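Local coordinates for protein nine-heme cytochrome c (Desulfovibrio desulfuricans, PDB 1OFW) that carries electrons through nine c-type hemes and may form part of a transmembrane redox complex that passes electrons to the cytoplasm for sulfate reduction, at residues Ser136-Pro139 / Glu140-Gln143. Residues are numbered along the deposited sequence; the frame is centred on the assembly and turned at random.
Sequences SMTP and EQMQ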
ATOM      1  N   SER A 136      -6.204   2.258 -24.221  1.00 29.75           N
ATOM      2  CA  SER A 136      -7.193   2.462 -25.270  1.00 28.11           C
ATOM      3  C   SER A 136      -8.057   3.700 -25.116  1.00 32.85           C
ATOM      4  O   SER A 136      -8.655   4.207 -26.077  1.00 31.09           O
ATOM      5  CB  SER A 136      -8.102   1.220 -25.301  1.00 32.52           C
ATOM      6  OG  SER A 136      -7.300   0.074 -25.543  1.00 34.84           O
ATOM      7  N   MET A 137      -8.193   4.239 -23.899  1.00 24.87           N
ATOM      8  CA  MET A 137      -8.991   5.461 -23.751  1.00 24.81           C
ATOM      9  C   MET A 137      -8.456   6.581 -24.619  1.00 25.87           C
ATOM     10  O   MET A 137      -7.250   6.810 -24.612  1.00 24.14           O
ATOM     11  CB  MET A 137      -8.962   5.901 -22.276  1.00 22.21           C
ATOM     12  CG  MET A 137      -9.747   7.186 -22.060  1.00 21.66           C
ATOM     13  SD  MET A 137      -9.539   7.902 -20.434  1.00 22.55           S
ATOM     14  CE  MET A 137      -7.865   8.461 -20.451  1.00 19.62           C
ATOM     15  N   THR A 138      -9.281   7.302 -25.360  1.00 28.73           N
ATOM     16  CA  THR A 138      -8.762   8.383 -26.192  1.00 27.39           C
ATOM     17  C   THR A 138      -8.792   9.709 -25.460  1.00 25.84           C
ATOM     18  O   THR A 138      -9.490   9.887 -24.462  1.00 23.06           O
ATOM     19  CB  THR A 138      -9.651   8.578 -27.450  1.00 26.07           C
ATOM     20  OG1 THR A 138     -10.967   8.958 -27.003  1.00 26.16           O
ATOM     21  CG2 THR A 138      -9.822   7.309 -28.260  1.00 32.32           C
ATOM     22  N   PRO A 139      -8.094  10.737 -25.938  1.00 26.00           N
ATOM     23  CA  PRO A 139      -8.250  12.069 -25.349  1.00 23.25           C
ATOM     24  C   PRO A 139      -9.659  12.623 -25.421  1.00 22.20           C
ATOM     25  O   PRO A 139     -10.099  13.346 -24.526  1.00 22.24           O
ATOM     26  CB  PRO A 139      -7.322  12.933 -26.208  1.00 29.43           C
ATOM     27  CG  PRO A 139      -6.328  11.968 -26.761  1.00 30.77           C
ATOM     28  CD  PRO A 139      -7.099  10.689 -27.017  1.00 29.85           C
ATOM     29  N   GLU A 140     -10.431  12.297 -26.461  1.00 24.67           N
ATOM     30  CA  GLU A 140     -11.839  12.691 -26.486  1.00 24.31           C
ATOM     31  C   GLU A 140     -12.666  12.040 -25.373  1.00 21.22           C
ATOM     32  O   GLU A 140     -13.514  12.699 -24.741  1.00 22.17           O
ATOM     33  CB  GLU A 140     -12.389  12.344 -27.886  1.00 31.93           C
ATOM     34  CG  GLU A 140     -11.372  12.701 -28.979  1.00 39.12           C
ATOM     35  CD  GLU A 140     -10.389  11.625 -29.380  1.00 39.86           C
ATOM     36  OE1 GLU A 140     -10.747  10.560 -29.944  1.00 68.57           O
ATOM     37  OE2 GLU A 140      -9.179  11.792 -29.164  1.00 46.74           O
ATOM     38  N   GLN A 141     -12.431  10.751 -25.123  1.00 23.39           N
ATOM     39  CA  GLN A 141     -13.095  10.068 -24.007  1.00 24.71           C
ATOM     40  C   GLN A 141     -12.715  10.695 -22.668  1.00 20.24           C
ATOM     41  O   GLN A 141     -13.528  10.903 -21.780  1.00 19.14           O
ATOM     42  CB  GLN A 141     -12.732   8.586 -24.050  1.00 26.95           C
ATOM     43  CG  GLN A 141     -13.596   7.772 -25.007  1.00 27.11           C
ATOM     44  CD  GLN A 141     -13.041   6.374 -25.219  1.00 25.35           C
ATOM     45  OE1 GLN A 141     -11.861   6.082 -25.132  1.00 24.72           O
ATOM     46  NE2 GLN A 141     -13.978   5.486 -25.512  1.00 32.61           N
ATOM     47  N   MET A 142     -11.440  11.041 -22.509  1.00 21.32           N
ATOM     48  CA  MET A 142     -11.022  11.754 -21.270  1.00 18.34           C
ATOM     49  C   MET A 142     -11.785  13.022 -21.057  1.00 17.89           C
ATOM     50  O   MET A 142     -12.230  13.332 -19.957  1.00 20.94           O
ATOM     51  CB  MET A 142      -9.501  11.977 -21.374  1.00 18.49           C
ATOM     52  CG  MET A 142      -8.932  12.726 -20.165  1.00 20.17           C
ATOM     53  SD  MET A 142      -8.938  11.679 -18.685  1.00 21.08           S
ATOM     54  CE  MET A 142      -7.912  12.643 -17.592  1.00 22.48           C
ATOM     55  N   GLN A 143     -11.971  13.816 -22.159  1.00 18.60           N
ATOM     56  CA  GLN A 143     -12.711  15.054 -22.035  1.00 18.78           C
ATOM     57  C   GLN A 143     -14.148  14.826 -21.609  1.00 16.45           C
ATOM     58  O   GLN A 143     -14.718  15.484 -20.751  1.00 22.54           O
ATOM     59  CB  GLN A 143     -12.745  15.847 -23.365  1.00 23.75           C
ATOM     60  CG  GLN A 143     -11.378  16.437 -23.725  1.00 26.76           C
ATOM     61  CD  GLN A 143     -10.933  17.442 -22.673  1.00 22.35           C
ATOM     62  OE1 GLN A 143     -11.663  18.399 -22.382  1.00 24.38           O
ATOM     63  NE2 GLN A 143      -9.785  17.163 -22.068  1.00 21.75           N
TER
HETATM   64  O   HOH W   1     -12.845   8.508 -28.720  1.00 36.31           O
HETATM   65  O   HOH W   2      -8.062  14.905 -23.156  1.00 22.06           O
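Thr138 and Gln141 bond to each other reciprocally, forming a capping box at the start of helix 139-147. Thr138 is the N-cap. Its OG1 sits between the backbone N and the carbonyl carbon (chi1 62°), which brings it to Gln141 N at 3.0 Å. In return, Gln141 reaches back with an extended chain, and its OE1 accepts from Thr138 N at 2.9 Å. That donor is tilted 16° from the plane of the Gln141 side-chain carbonyl. The first turn follows, with hydrogen bonds from Met142 N to Thr138 O and from Gln143 N to Pro139 O.

The packed side joins the methionines and the aliphatic part of Gln141. Met137 CG lies 3.9 Å from Gln141 CB, and the bend at chi3 (69°) brings Met137 CE to 3.8 Å from Met142 SD. Pro32 touches both methionines, while Leu158 of helix 152-164 touches Met137 and Gln141. Met142 is buried, and its side chain comes within about 6 Å of a bound heme c.

The solvent side is looser. Glu140, bent at chi2, runs beside the Pro139 ring, with OE2 3.2 Å from Pro139 CD, and crosses Thr138 at about a right angle. A water links Glu140 OE1 to Thr138 OG1. A second water joins Pro139 O to Gln143 NE2, which also bonds to Asn24. Near the helix N-terminus, the carboxylate of Glu140 would probably interact favourably with the helix dipole.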